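Local coordinates for pyridoxal kinase (Entamoeba histolytica, PDB 4S1H), which probably phosphorylates pyridoxal at the expense of ATP to make pyridoxal 5'-phosphate, and is captured here with ADP and magnesium ions, at residues V36-H40 / G82-S86; F108-P112 / T221-L225; G172-V178 / L189-K194. One frame throughout, in Å; residues are numbered along the deposited sequence.

Interaction 1. Residues V36-H40 / G82-S86; sequences VLTTH and GYFPS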
loop_
_atom_site.group_PDB
_atom_site.type_symbol
_atom_site.label_atom_id
_atom_site.label_comp_id
_atom_site.label_asym_id
_atom_site.label_seq_id
_atom_site.Cartn_x
_atom_site.Cartn_y
_atom_site.Cartn_z
ATOM N N VAL A 36 -3.955 -7.744 2.979
ATOM C CA VAL A 36 -3.739 -8.187 4.322
ATOM C C VAL A 36 -2.238 -8.382 4.508
ATOM O O VAL A 36 -1.586 -9.095 3.767
ATOM C CB VAL A 36 -4.507 -9.477 4.660
ATOM C CG1 VAL A 36 -4.182 -9.927 6.074
ATOM C CG2 VAL A 36 -5.996 -9.261 4.467
ATOM N N LEU A 37 -1.668 -7.750 5.495
ATOM C CA LEU A 37 -0.211 -7.802 5.743
ATOM C C LEU A 37 0.209 -8.969 6.636
ATOM O O LEU A 37 -0.481 -9.363 7.565
ATOM C CB LEU A 37 0.266 -6.479 6.371
ATOM C CG LEU A 37 -0.267 -5.211 5.686
ATOM C CD1 LEU A 37 0.360 -4.003 6.379
ATOM C CD2 LEU A 37 -0.050 -5.190 4.180
ATOM N N THR A 38 1.363 -9.552 6.335
ATOM C CA THR A 38 1.937 -10.587 7.190
ATOM C C THR A 38 3.153 -10.094 8.008
ATOM O O THR A 38 3.639 -10.818 8.889
ATOM C CB THR A 38 2.432 -11.799 6.384
ATOM O OG1 THR A 38 3.443 -11.365 5.480
ATOM C CG2 THR A 38 1.309 -12.404 5.589
ATOM N N THR A 39 3.640 -8.890 7.681
ATOM C CA THR A 39 4.698 -8.184 8.431
ATOM C C THR A 39 4.428 -6.693 8.411
ATOM O O THR A 39 3.688 -6.213 7.559
ATOM C CB THR A 39 6.103 -8.368 7.830
ATOM O OG1 THR A 39 6.231 -7.670 6.581
ATOM C CG2 THR A 39 6.411 -9.855 7.587
ATOM N N HIS A 40 5.056 -5.987 9.339
ATOM C CA HIS A 40 5.163 -4.525 9.294
ATOM C C HIS A 40 6.615 -4.167 9.610
ATOM O O HIS A 40 6.973 -3.950 10.770
ATOM C CB HIS A 40 4.164 -3.900 10.279
ATOM C CG HIS A 40 4.195 -2.396 10.327
ATOM N ND1 HIS A 40 3.859 -1.691 11.462
ATOM C CD2 HIS A 40 4.519 -1.463 9.399
ATOM C CE1 HIS A 40 3.970 -0.397 11.241
ATOM N NE2 HIS A 40 4.360 -0.224 10.004
ATOM N N GLY A 82 1.988 -14.446 -0.663
ATOM C CA GLY A 82 3.402 -14.199 -0.777
ATOM C C GLY A 82 4.144 -14.661 0.444
ATOM O O GLY A 82 4.136 -15.876 0.795
ATOM N N TYR A 83 4.803 -13.710 1.093
ATOM C CA TYR A 83 5.695 -14.000 2.201
ATOM C C TYR A 83 4.930 -14.247 3.485
ATOM O O TYR A 83 4.011 -13.488 3.793
ATOM C CB TYR A 83 6.675 -12.848 2.429
ATOM C CG TYR A 83 7.594 -13.054 3.598
ATOM C CD1 TYR A 83 8.770 -13.808 3.460
ATOM C CD2 TYR A 83 7.306 -12.511 4.844
ATOM C CE1 TYR A 83 9.615 -14.007 4.541
ATOM C CE2 TYR A 83 8.146 -12.696 5.914
ATOM C CZ TYR A 83 9.295 -13.437 5.766
ATOM O OH TYR A 83 10.139 -13.624 6.828
ATOM N N PHE A 84 5.312 -15.306 4.209
ATOM C CA PHE A 84 4.845 -15.514 5.570
ATOM C C PHE A 84 6.040 -15.637 6.519
ATOM O O PHE A 84 7.002 -16.353 6.220
ATOM C CB PHE A 84 4.010 -16.772 5.671
ATOM C CG PHE A 84 2.755 -16.734 4.877
ATOM C CD1 PHE A 84 1.572 -16.293 5.435
ATOM C CD2 PHE A 84 2.735 -17.249 3.580
ATOM C CE1 PHE A 84 0.413 -16.299 4.693
ATOM C CE2 PHE A 84 1.565 -17.287 2.846
ATOM C CZ PHE A 84 0.400 -16.807 3.400
ATOM N N PRO A 85 5.995 -14.963 7.665
ATOM C CA PRO A 85 7.104 -15.048 8.620
ATOM C C PRO A 85 7.066 -16.307 9.492
ATOM O O PRO A 85 8.095 -16.664 10.079
ATOM C CB PRO A 85 6.929 -13.771 9.473
ATOM C CG PRO A 85 5.480 -13.513 9.453
ATOM C CD PRO A 85 5.016 -13.933 8.088
ATOM N N SER A 86 5.919 -16.984 9.550
ATOM C CA SER A 86 5.705 -18.099 10.459
ATOM C C SER A 86 4.662 -19.054 9.915
ATOM O O SER A 86 3.759 -18.634 9.184
ATOM C CB SER A 86 5.275 -17.583 11.846
ATOM O OG SER A 86 4.166 -16.691 11.757
#
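T38 and T39, at the break in strand 33-41 of the main sheet of this ribokinase-like alpha/beta fold, meet Y83, F84 and P85 in the loop that follows strand 78-81 and leads to helix 87-100. Strand 5-9 lies between the two strands, so the contact bridges over the end of a neighbour rather than joining adjacent strands. S10, beside T39, and T45, about 6 Å from Y83 between side chains, bind pyridoxal 5'-phosphate in another structure of this protein, though none is bound here; the contact probably lies behind that site. The strand also faces the second subunit, where H40 NE2 and L37 N exchange hydrogen bonds with L37 N and H40 NE2 of that chain.

The polar part is a single bond: the T38 hydroxyl OG1 donates to Y83 O over 2.8 Å. With T38 OG1 held between its own backbone N and carbonyl carbon (chi1 61°), the hydroxyl reaches the loop from above the Y83 carbonyl plane, 38° out of it and not along a lone pair. The T39 hydroxyl is engaged elsewhere, with Y11 N.

Aromatic contacts flank this bond. T39 CG2 sits at the edge of the Y83 ring, near its plane, 3.7 Å from Y83 CE2, the two side chains crossing at about a right angle. T38 CG2 approaches the F84 ring obliquely, 3.9 Å from F84 CD1.

The P85 ring completes the contact by lying against T38. Its apolar touch is P85 CD to T38 CB at 3.8 Å; beside it, P85 CG makes a close carbon-to-carbonyl contact, 3.3 Å from T38 O.

Interaction 2. Residues F108-P112 / T221-L225; sequences FLCDP and TYILL. With MG (magnesium ion), chain D.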
loop_
_atom_site.group_PDB
_atom_site.type_symbol
_atom_site.label_atom_id
_atom_site.label_comp_id
_atom_site.label_asym_id
_atom_site.label_seq_id
_atom_site.Cartn_x
_atom_site.Cartn_y
_atom_site.Cartn_z
ATOM N N PHE A 108 -6.265 -18.871 -7.590
ATOM C CA PHE A 108 -5.262 -18.666 -6.555
ATOM C C PHE A 108 -3.865 -18.796 -7.125
ATOM O O PHE A 108 -3.468 -19.874 -7.595
ATOM C CB PHE A 108 -5.532 -19.633 -5.411
ATOM C CG PHE A 108 -4.478 -19.665 -4.322
ATOM C CD1 PHE A 108 -3.664 -18.567 -4.016
ATOM C CD2 PHE A 108 -4.302 -20.843 -3.585
ATOM C CE1 PHE A 108 -2.724 -18.644 -2.997
ATOM C CE2 PHE A 108 -3.397 -20.887 -2.546
ATOM C CZ PHE A 108 -2.609 -19.791 -2.247
ATOM N N LEU A 109 -3.150 -17.682 -7.148
ATOM C CA LEU A 109 -1.732 -17.631 -7.466
ATOM C C LEU A 109 -0.961 -17.650 -6.162
ATOM O O LEU A 109 -1.027 -16.699 -5.376
ATOM C CB LEU A 109 -1.401 -16.365 -8.273
ATOM C CG LEU A 109 0.029 -16.219 -8.827
ATOM C CD1 LEU A 109 0.046 -15.113 -9.871
ATOM C CD2 LEU A 109 1.072 -15.944 -7.772
ATOM N N CYS A 110 -0.223 -18.713 -5.916
ATOM C CA CYS A 110 0.621 -18.855 -4.750
ATOM C C CYS A 110 2.046 -18.538 -5.158
ATOM O O CYS A 110 2.629 -19.231 -6.002
ATOM C CB CYS A 110 0.516 -20.261 -4.153
ATOM S SG CYS A 110 1.512 -20.502 -2.672
ATOM N N ASP A 111 2.604 -17.486 -4.596
ATOM C CA ASP A 111 4.000 -17.138 -4.843
ATOM C C ASP A 111 4.780 -17.527 -3.598
ATOM O O ASP A 111 4.800 -16.785 -2.623
ATOM C CB ASP A 111 4.077 -15.626 -5.058
ATOM C CG ASP A 111 5.397 -15.173 -5.556
ATOM O OD1 ASP A 111 6.133 -15.993 -6.145
ATOM O OD2 ASP A 111 5.684 -13.946 -5.438
ATOM N N PRO A 112 5.393 -18.711 -3.592
ATOM C CA PRO A 112 6.110 -19.158 -2.409
ATOM C C PRO A 112 7.390 -18.342 -2.269
ATOM O O PRO A 112 8.174 -18.286 -3.194
ATOM C CB PRO A 112 6.383 -20.622 -2.704
ATOM C CG PRO A 112 6.446 -20.720 -4.190
ATOM C CD PRO A 112 5.585 -19.602 -4.735
ATOM N N THR A 221 4.926 -11.242 -10.124
ATOM C CA THR A 221 3.705 -11.862 -9.680
ATOM C C THR A 221 2.516 -10.910 -9.895
ATOM O O THR A 221 1.495 -11.335 -10.458
ATOM C CB THR A 221 3.806 -12.214 -8.196
ATOM O OG1 THR A 221 4.714 -13.305 -8.018
ATOM C CG2 THR A 221 2.455 -12.582 -7.592
ATOM N N TYR A 222 2.631 -9.657 -9.464
ATOM C CA TYR A 222 1.463 -8.748 -9.558
ATOM C C TYR A 222 1.202 -8.211 -10.961
ATOM O O TYR A 222 0.055 -8.028 -11.336
ATOM C CB TYR A 222 1.550 -7.618 -8.529
ATOM C CG TYR A 222 1.405 -8.181 -7.142
ATOM C CD1 TYR A 222 0.154 -8.614 -6.661
ATOM C CD2 TYR A 222 2.498 -8.314 -6.317
ATOM C CE1 TYR A 222 0.027 -9.171 -5.383
ATOM C CE2 TYR A 222 2.375 -8.871 -5.046
ATOM C CZ TYR A 222 1.147 -9.298 -4.602
ATOM O OH TYR A 222 1.006 -9.842 -3.353
ATOM N N ILE A 223 2.241 -8.059 -11.775
ATOM C CA ILE A 223 2.004 -7.653 -13.173
ATOM C C ILE A 223 1.338 -8.823 -13.926
ATOM O O ILE A 223 0.345 -8.624 -14.632
ATOM C CB ILE A 223 3.275 -7.183 -13.903
ATOM C CG1 ILE A 223 3.873 -5.945 -13.196
ATOM C CG2 ILE A 223 2.930 -6.808 -15.344
ATOM C CD1 ILE A 223 5.258 -5.541 -13.674
ATOM N N LEU A 224 1.908 -10.013 -13.779
ATOM C CA LEU A 224 1.306 -11.230 -14.375
ATOM C C LEU A 224 -0.165 -11.411 -13.993
ATOM O O LEU A 224 -1.040 -11.531 -14.851
ATOM C CB LEU A 224 2.103 -12.455 -13.925
ATOM C CG LEU A 224 1.502 -13.816 -14.262
ATOM C CD1 LEU A 224 1.383 -13.963 -15.762
ATOM C CD2 LEU A 224 2.366 -14.889 -13.633
ATOM N N LEU A 225 -0.456 -11.326 -12.687
ATOM C CA LEU A 225 -1.843 -11.451 -12.198
ATOM C C LEU A 225 -2.754 -10.383 -12.755
ATOM O O LEU A 225 -3.878 -10.680 -13.143
ATOM C CB LEU A 225 -1.887 -11.350 -10.676
ATOM C CG LEU A 225 -3.278 -11.506 -10.071
ATOM C CD1 LEU A 225 -3.726 -12.959 -10.129
ATOM C CD2 LEU A 225 -3.286 -10.948 -8.661
HETATM MG MG MG D . 7.902 -15.903 -7.065
HETATM O O HOH W 1 8.367 -13.951 -6.132
HETATM O O HOH W 2 8.795 -16.812 -5.555
HETATM O O HOH W 3 6.945 -14.636 -8.749
HETATM O O HOH W 4 9.640 -15.824 -8.155
#
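L109 on strand 107-110 and D111 two residues on both turn toward helix 216-229, where T221 receives them. This is a helix packed on a face of the central sheet of a ribokinase-like fold, nearly antiparallel to the strand: the short strand and helix axes make an angle of 159° and lie 10.6 Å apart, so L109 lies opposite L225 and D111 opposite T221.

The closely packed part is apolar. L109 CD2 meets T221 CG2 at 3.6 Å, while L109 CD1 lies further off, 4.3 Å from L225 CB and 4.4 Å from L224 CD2. The T221 side chain is turned (chi1 -71°) with CG2 anti to the backbone N, which gives the methyl to L109 and leaves OG1 on the D111 side. Behind the helix, L224 goes on to A237 and V238 of helix 234-250.

The other end is polar and watery. D111 OD1 binds the magnesium ion at 2.0 Å, and D111 OD2 stays out of the coordination sphere. T141 O is the second protein ligand, and four waters bring the count to six. D111 OD2 comes within 2.8 Å of T221 OG1, but the hydroxyl has its stronger partner in G217 O, one turn back in the helix. Water 1 lies within hydrogen-bonding distance of D111 OD2, water 2 donates to P112 O, and water 3 lies 2.7 Å from T221 OG1.

Helix 216-229 also carries G217, which binds ADP, so the metal and nucleotide sites share this helix. The magnesium is gripped by the protein through one carboxylate oxygen and one main-chain carbonyl, and otherwise through water; P112 O and T221 OG1 hydrogen-bond metal-bound waters and would help position them.

Interaction 3. Residues G172-V178 / L189-K194; sequences GIPVILV and LLCSFK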
loop_
_atom_site.group_PDB
_atom_site.type_symbol
_atom_site.label_atom_id
_atom_site.label_comp_id
_atom_site.label_asym_id
_atom_site.label_seq_id
_atom_site.Cartn_x
_atom_site.Cartn_y
_atom_site.Cartn_z
ATOM N N GLY A 172 -1.201 -32.451 -7.999
ATOM C CA GLY A 172 -2.377 -31.759 -8.506
ATOM C C GLY A 172 -2.176 -30.322 -8.968
ATOM O O GLY A 172 -3.116 -29.764 -9.521
ATOM N N ILE A 173 -0.982 -29.744 -8.835
ATOM C CA ILE A 173 -0.780 -28.309 -9.172
ATOM C C ILE A 173 -0.817 -28.121 -10.692
ATOM O O ILE A 173 0.011 -28.686 -11.395
ATOM C CB ILE A 173 0.518 -27.741 -8.591
ATOM C CG1 ILE A 173 0.432 -27.815 -7.048
ATOM C CG2 ILE A 173 0.737 -26.301 -9.072
ATOM C CD1 ILE A 173 1.741 -27.639 -6.318
ATOM N N PRO A 174 -1.802 -27.357 -11.207
ATOM C CA PRO A 174 -1.949 -27.320 -12.665
ATOM C C PRO A 174 -0.852 -26.592 -13.432
ATOM O O PRO A 174 -0.535 -27.022 -14.544
ATOM C CB PRO A 174 -3.294 -26.613 -12.879
ATOM C CG PRO A 174 -3.967 -26.647 -11.558
ATOM C CD PRO A 174 -2.901 -26.643 -10.532
ATOM N N VAL A 175 -0.298 -25.515 -12.885
ATOM C CA VAL A 175 0.643 -24.666 -13.621
ATOM C C VAL A 175 1.764 -24.239 -12.701
ATOM O O VAL A 175 1.519 -23.803 -11.584
ATOM C CB VAL A 175 -0.018 -23.444 -14.253
ATOM C CG1 VAL A 175 0.986 -22.687 -15.113
ATOM C CG2 VAL A 175 -1.248 -23.831 -15.069
ATOM N N ILE A 176 2.994 -24.330 -13.172
ATOM C CA ILE A 176 4.165 -23.933 -12.414
ATOM C C ILE A 176 4.975 -23.037 -13.316
ATOM O O ILE A 176 5.413 -23.470 -14.379
ATOM C CB ILE A 176 5.007 -25.124 -11.931
ATOM C CG1 ILE A 176 4.168 -26.125 -11.087
ATOM C CG2 ILE A 176 6.213 -24.656 -11.147
ATOM C CD1 ILE A 176 4.798 -27.489 -11.027
ATOM N N LEU A 177 5.166 -21.791 -12.906
ATOM C CA LEU A 177 6.002 -20.844 -13.584
ATOM C C LEU A 177 7.279 -20.741 -12.754
ATOM O O LEU A 177 7.282 -20.162 -11.681
ATOM C CB LEU A 177 5.293 -19.469 -13.667
ATOM C CG LEU A 177 5.970 -18.447 -14.550
ATOM C CD1 LEU A 177 5.923 -18.844 -16.021
ATOM C CD2 LEU A 177 5.353 -17.071 -14.362
ATOM N N VAL A 178 8.366 -21.329 -13.250
ATOM C CA VAL A 178 9.660 -21.246 -12.604
ATOM C C VAL A 178 10.323 -19.977 -13.122
ATOM O O VAL A 178 10.641 -19.869 -14.286
ATOM C CB VAL A 178 10.540 -22.493 -12.885
ATOM C CG1 VAL A 178 11.758 -22.418 -11.982
ATOM C CG2 VAL A 178 9.761 -23.771 -12.644
ATOM N N LEU A 189 13.187 -18.785 -17.786
ATOM C CA LEU A 189 11.907 -18.984 -17.179
ATOM C C LEU A 189 11.284 -20.202 -17.839
ATOM O O LEU A 189 11.390 -20.351 -19.047
ATOM C CB LEU A 189 11.049 -17.725 -17.362
ATOM C CG LEU A 189 9.576 -17.769 -17.003
ATOM C CD1 LEU A 189 9.145 -16.412 -16.418
ATOM C CD2 LEU A 189 8.723 -18.142 -18.205
ATOM N N LEU A 190 10.677 -21.074 -17.042
ATOM C CA LEU A 190 9.979 -22.258 -17.524
ATOM C C LEU A 190 8.511 -22.190 -17.101
ATOM O O LEU A 190 8.204 -21.862 -15.931
ATOM C CB LEU A 190 10.636 -23.516 -16.967
ATOM C CG LEU A 190 9.838 -24.821 -17.093
ATOM C CD1 LEU A 190 9.788 -25.309 -18.534
ATOM C CD2 LEU A 190 10.462 -25.847 -16.169
ATOM N N CYS A 191 7.589 -22.394 -18.041
ATOM C CA CYS A 191 6.166 -22.534 -17.716
ATOM C C CYS A 191 5.772 -23.962 -18.023
ATOM O O CYS A 191 5.871 -24.392 -19.181
ATOM C CB CYS A 191 5.318 -21.602 -18.533
ATOM S SG CYS A 191 3.661 -21.433 -17.850
ATOM N N SER A 192 5.362 -24.687 -16.985
ATOM C CA SER A 192 5.123 -26.120 -17.069
ATOM C C SER A 192 3.665 -26.368 -16.680
ATOM O O SER A 192 3.206 -25.886 -15.653
ATOM C CB SER A 192 6.022 -26.844 -16.088
ATOM O OG SER A 192 5.778 -28.250 -16.034
ATOM N N PHE A 193 2.989 -27.211 -17.468
ATOM C CA PHE A 193 1.582 -27.548 -17.277
ATOM C C PHE A 193 1.421 -29.017 -16.911
ATOM O O PHE A 193 2.077 -29.919 -17.505
ATOM C CB PHE A 193 0.763 -27.250 -18.525
ATOM C CG PHE A 193 0.747 -25.819 -18.903
ATOM C CD1 PHE A 193 1.751 -25.285 -19.685
ATOM C CD2 PHE A 193 -0.287 -24.989 -18.465
ATOM C CE1 PHE A 193 1.749 -23.963 -20.048
ATOM C CE2 PHE A 193 -0.294 -23.649 -18.822
ATOM C CZ PHE A 193 0.725 -23.125 -19.598
ATOM N N LYS A 194 0.557 -29.289 -15.941
ATOM C CA LYS A 194 0.135 -30.671 -15.636
ATOM C C LYS A 194 -0.534 -31.309 -16.849
ATOM O O LYS A 194 -0.278 -32.486 -17.175
ATOM C CB LYS A 194 -0.821 -30.682 -14.436
ATOM C CG LYS A 194 -1.392 -32.044 -14.050
ATOM C CD LYS A 194 -2.272 -31.950 -12.818
ATOM C CE LYS A 194 -2.951 -33.268 -12.507
ATOM N NZ LYS A 194 -1.997 -34.307 -12.030
#
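G172 ends helix 158-170 in a Schellman motif, and its O lies 4.0 Å from CD of K194, whose chain is extended as far as CE and then bends at chi4, with NZ bonded to H169 O. I173 O then touches K194 CB. P174 O starts the regular bonding, taking K194 N at 2.9 Å in an almost straight bond (174°). At V175 the strands form a non-hydrogen-bonded pair: V175 CG2 rests obliquely against the F193 ring, 3.7 Å from F193 CD2, and V175 CG1 leans on C191 SG. I176 and S192 form a hydrogen-bonded pair in which each N donates to the other's O; both side chains face helix 158-170, and S192 OG bonds H169 NE2. L177 returns to the face of V175, and L177 CD1 touches both L189 CD2 (3.6 Å) and C191 CB (3.8 Å). V178 closes the run, its N donating to L190 O over a short 2.7 Å while V178 O accepts from L190 N; V178 CG2 and L190 CD2 lie side by side.

V175 and L177 also bond I140 through their backbones. The pairing is thus a classic antiparallel beta hairpin, appended to strand 139-140 of the ribokinase-like central sheet, with L189 and T179 bordering the ADP site.

Overall arrangement
All three contacts are largely buried, but interaction 2 lies nearest the chain's centre (about 4 Å, against about 13 Å for the other two, centre to centre), and only interaction 3 has an exposed residue, K194 at its edge. Interactions 1 and 2 both reach the central sheet, one toward the pyridoxal side and the second subunit, the other at the magnesium. Interaction 3 lies across the chain's centre from interaction 1 and is nested in the loop closed by interaction 2, which it touches where L177 CD2 packs on L224 CD2 at 3.8 Å. Backbone bonding dominates the hairpin; side chains, partly against main-chain oxygens, carry interaction 1, and side chains carry interaction 2, with metal and water added at the magnesium site.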